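Local coordinates for kinesin-like protein (Caenorhabditis elegans, PDB 5X3E) that probably works as a kinesin-6 motor that hydrolyses ATP to move along microtubules, here captured in the nucleotide-free state, at residues A[93-105]-A[137-149]. Residues are numbered along the deposited sequence; the frame is centred on the assembly and turned at random.
With SO4 (sulfate ion), chain Q.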
# COMPACT_ATOMS: atom_id res chain seq x y z
N GLN A 93 -6.84 -1.36 16.51
CA GLN A 93 -6.69 -1.62 15.08
C GLN A 93 -7.95 -1.25 14.32
O GLN A 93 -7.89 -0.62 13.26
CB GLN A 93 -6.36 -3.10 14.86
CG GLN A 93 -5.09 -3.58 15.52
CD GLN A 93 -3.85 -3.09 14.83
OE1 GLN A 93 -3.56 -1.90 14.79
NE2 GLN A 93 -3.09 -4.02 14.26
N ALA A 94 -9.11 -1.65 14.83
CA ALA A 94 -10.37 -1.37 14.16
C ALA A 94 -10.58 0.12 13.98
O ALA A 94 -11.08 0.57 12.93
CB ALA A 94 -11.53 -1.99 14.93
N THR A 95 -10.22 0.92 14.99
CA THR A 95 -10.38 2.37 14.87
C THR A 95 -9.44 2.94 13.82
O THR A 95 -9.84 3.78 13.01
CB THR A 95 -10.16 3.04 16.22
OG1 THR A 95 -11.16 2.60 17.15
CG2 THR A 95 -10.23 4.55 16.09
N VAL A 96 -8.18 2.50 13.83
CA VAL A 96 -7.23 2.92 12.80
C VAL A 96 -7.74 2.55 11.42
O VAL A 96 -7.80 3.38 10.52
CB VAL A 96 -5.84 2.32 13.07
CG1 VAL A 96 -4.92 2.57 11.88
CG2 VAL A 96 -5.25 2.90 14.33
N PHE A 97 -8.15 1.29 11.25
CA PHE A 97 -8.55 0.79 9.93
C PHE A 97 -9.69 1.62 9.34
O PHE A 97 -9.64 1.99 8.16
CB PHE A 97 -8.95 -0.68 10.04
CG PHE A 97 -9.63 -1.21 8.82
CD1 PHE A 97 -8.93 -1.36 7.63
CD2 PHE A 97 -10.98 -1.54 8.85
CE1 PHE A 97 -9.56 -1.85 6.50
CE2 PHE A 97 -11.61 -2.02 7.72
CZ PHE A 97 -10.90 -2.18 6.54
N GLU A 98 -10.72 1.90 10.12
CA GLU A 98 -11.85 2.67 9.59
C GLU A 98 -11.43 4.10 9.23
O GLU A 98 -11.89 4.64 8.22
CB GLU A 98 -13.00 2.70 10.59
CG GLU A 98 -13.55 1.33 10.94
CD GLU A 98 -14.84 1.42 11.72
OE1 GLU A 98 -15.53 2.46 11.60
OE2 GLU A 98 -15.17 0.46 12.45
N ARG A 99 -10.58 4.71 10.05
CA ARG A 99 -10.16 6.09 9.83
C ARG A 99 -9.09 6.22 8.75
O ARG A 99 -8.89 7.30 8.19
CB ARG A 99 -9.68 6.68 11.16
CG ARG A 99 -9.32 8.15 11.15
CD ARG A 99 -10.37 8.98 10.45
NE ARG A 99 -9.96 10.38 10.34
CZ ARG A 99 -9.13 10.85 9.42
NH1 ARG A 99 -8.59 10.03 8.53
NH2 ARG A 99 -8.82 12.14 9.40
N THR A 100 -8.42 5.12 8.41
CA THR A 100 -7.27 5.10 7.53
C THR A 100 -7.54 4.45 6.17
O THR A 100 -6.96 4.88 5.17
CB THR A 100 -6.10 4.40 8.24
OG1 THR A 100 -5.50 5.29 9.18
CG2 THR A 100 -5.06 3.94 7.30
N SER A 101 -8.45 3.47 6.10
CA SER A 101 -8.58 2.64 4.91
C SER A 101 -9.96 2.61 4.28
O SER A 101 -10.05 2.30 3.08
CB SER A 101 -8.17 1.19 5.24
OG SER A 101 -6.91 1.16 5.87
N VAL A 102 -11.03 2.91 5.01
CA VAL A 102 -12.38 2.70 4.47
C VAL A 102 -12.63 3.62 3.29
O VAL A 102 -13.22 3.21 2.28
CB VAL A 102 -13.44 2.87 5.58
CG1 VAL A 102 -14.82 3.10 4.98
CG2 VAL A 102 -13.47 1.64 6.47
N ASP A 103 -12.16 4.87 3.37
CA ASP A 103 -12.36 5.79 2.25
C ASP A 103 -11.50 5.42 1.05
O ASP A 103 -11.85 5.74 -0.09
CB ASP A 103 -12.10 7.24 2.69
CG ASP A 103 -10.65 7.48 3.08
OD1 ASP A 103 -10.20 8.64 3.02
OD2 ASP A 103 -9.95 6.51 3.44
N LEU A 104 -10.36 4.75 1.28
CA LEU A 104 -9.57 4.27 0.16
C LEU A 104 -10.26 3.10 -0.54
O LEU A 104 -10.23 3.00 -1.77
CB LEU A 104 -8.17 3.86 0.62
CG LEU A 104 -7.41 4.88 1.47
CD1 LEU A 104 -5.97 4.43 1.71
CD2 LEU A 104 -7.47 6.27 0.84
N ILE A 105 -10.88 2.21 0.24
CA ILE A 105 -11.63 1.11 -0.37
C ILE A 105 -12.83 1.65 -1.13
O ILE A 105 -13.15 1.18 -2.23
CB ILE A 105 -12.04 0.08 0.69
CG1 ILE A 105 -10.81 -0.51 1.38
CG2 ILE A 105 -12.88 -1.00 0.03
CD1 ILE A 105 -11.15 -1.35 2.61
N THR A 137 -7.71 -8.34 18.17
CA THR A 137 -7.08 -7.07 18.54
C THR A 137 -5.78 -6.80 17.81
O THR A 137 -5.24 -5.69 17.95
CB THR A 137 -6.81 -7.04 20.05
OG1 THR A 137 -5.96 -8.13 20.41
CG2 THR A 137 -8.11 -7.12 20.83
N GLY A 138 -5.27 -7.75 17.02
CA GLY A 138 -3.95 -7.60 16.42
C GLY A 138 -3.87 -7.31 14.93
O GLY A 138 -2.87 -6.77 14.47
N THR A 139 -4.91 -7.67 14.17
CA THR A 139 -4.83 -7.60 12.72
C THR A 139 -4.75 -6.16 12.24
O THR A 139 -5.52 -5.30 12.68
CB THR A 139 -6.03 -8.32 12.08
OG1 THR A 139 -5.92 -9.72 12.31
CG2 THR A 139 -6.08 -8.07 10.59
N GLY A 140 -3.81 -5.90 11.33
CA GLY A 140 -3.55 -4.56 10.84
C GLY A 140 -4.38 -4.20 9.62
O GLY A 140 -5.35 -4.88 9.27
N LEU A 141 -3.97 -3.11 8.97
CA LEU A 141 -4.74 -2.56 7.86
C LEU A 141 -4.86 -3.54 6.71
O LEU A 141 -5.94 -3.70 6.13
CB LEU A 141 -4.07 -1.29 7.34
CG LEU A 141 -3.79 -0.21 8.37
CD1 LEU A 141 -2.95 0.90 7.76
CD2 LEU A 141 -5.11 0.33 8.91
N LEU A 142 -3.76 -4.20 6.35
CA LEU A 142 -3.74 -4.96 5.11
C LEU A 142 -4.74 -6.11 5.11
O LEU A 142 -5.57 -6.17 4.19
CB LEU A 142 -2.30 -5.42 4.83
CG LEU A 142 -1.99 -6.13 3.52
CD1 LEU A 142 -0.56 -5.78 3.11
CD2 LEU A 142 -2.15 -7.64 3.67
N PRO A 143 -4.75 -7.02 6.09
CA PRO A 143 -5.75 -8.10 6.04
C PRO A 143 -7.17 -7.60 6.15
O PRO A 143 -8.06 -8.11 5.46
CB PRO A 143 -5.36 -9.00 7.23
CG PRO A 143 -3.95 -8.62 7.56
CD PRO A 143 -3.87 -7.17 7.27
N ARG A 144 -7.42 -6.58 6.99
CA ARG A 144 -8.76 -6.01 7.08
C ARG A 144 -9.18 -5.40 5.75
O ARG A 144 -10.34 -5.53 5.34
CB ARG A 144 -8.82 -4.96 8.19
CG ARG A 144 -8.55 -5.50 9.59
CD ARG A 144 -8.62 -4.40 10.62
NE ARG A 144 -8.16 -4.86 11.93
CZ ARG A 144 -8.96 -5.32 12.88
NH1 ARG A 144 -10.27 -5.36 12.68
NH2 ARG A 144 -8.46 -5.73 14.04
N THR A 145 -8.26 -4.71 5.08
CA THR A 145 -8.56 -4.17 3.76
C THR A 145 -8.92 -5.28 2.78
O THR A 145 -9.91 -5.19 2.04
CB THR A 145 -7.38 -3.35 3.23
OG1 THR A 145 -7.20 -2.19 4.05
CG2 THR A 145 -7.65 -2.91 1.81
N LEU A 146 -8.12 -6.36 2.76
CA LEU A 146 -8.45 -7.49 1.90
C LEU A 146 -9.82 -8.07 2.25
O LEU A 146 -10.60 -8.41 1.35
CB LEU A 146 -7.38 -8.57 2.01
CG LEU A 146 -6.00 -8.27 1.44
CD1 LEU A 146 -4.99 -9.33 1.90
CD2 LEU A 146 -6.06 -8.18 -0.09
N ASP A 147 -10.10 -8.21 3.54
CA ASP A 147 -11.41 -8.70 3.97
C ASP A 147 -12.53 -7.83 3.43
O ASP A 147 -13.47 -8.32 2.79
CB ASP A 147 -11.48 -8.74 5.50
CG ASP A 147 -10.73 -9.92 6.09
OD1 ASP A 147 -10.65 -10.97 5.43
OD2 ASP A 147 -10.23 -9.79 7.23
N VAL A 148 -12.45 -6.52 3.68
CA VAL A 148 -13.53 -5.61 3.33
C VAL A 148 -13.71 -5.53 1.82
O VAL A 148 -14.84 -5.46 1.32
CB VAL A 148 -13.28 -4.24 3.96
CG1 VAL A 148 -14.24 -3.21 3.42
CG2 VAL A 148 -13.40 -4.34 5.47
N ILE A 149 -12.60 -5.51 1.06
CA ILE A 149 -12.69 -5.51 -0.40
C ILE A 149 -13.50 -6.71 -0.87
O ILE A 149 -14.49 -6.57 -1.60
CB ILE A 149 -11.29 -5.49 -1.04
CG1 ILE A 149 -10.66 -4.10 -0.91
CG2 ILE A 149 -11.35 -5.90 -2.52
CD1 ILE A 149 -9.17 -4.10 -1.22
S SO4 Q . -12.23 11.69 13.08
O1 SO4 Q . -11.50 10.46 13.36
O2 SO4 Q . -12.82 12.20 14.32
O3 SO4 Q . -11.33 12.70 12.52
O4 SO4 Q . -13.30 11.41 12.13
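Phe97 and Leu141 interlock as reciprocal knobs into holes where helix 93-105 crosses helix 141-149 at -64°, two helices packed beside the central sheet of the kinesin motor domain, a P-loop NTPase fold. The tight part centres on the Phe97 ring. With CG anti to the backbone N (chi1 168°), it reaches between Leu141, Arg144, Thr145 and Val148; Arg144 CB sits over one face in a CH-pi contact, 3.6 Å from the ring centroid, while Thr145 OG1 lies in plane at the edge and Val148 CG2 meets CZ at 3.5 Å. Replacing Phe97 with an alanine is likely to open a gap between the helices and leave Arg144 CB and Val148 CG2 without their shared partner. In return, Leu141 CD2 rests against Phe97 CA and Val96 CG1, its CD1 against Thr100 CG2, and Leu116 of the central strand 114-119 backs this layer. Packing thins toward exposed Ala94 and Thr137. Arg99 takes no part in the interface; its NH2 pairs with Glu37, and NE weakly holds a sulfate, probably picked up from the crystallisation solution. Beside Ala94, the buried, bent Gln93 side chain is held at both amide atoms: OE1 accepts from Arg41, and NE2 donates to Gly138 O at 2.8 Å, from above the carbonyl plane.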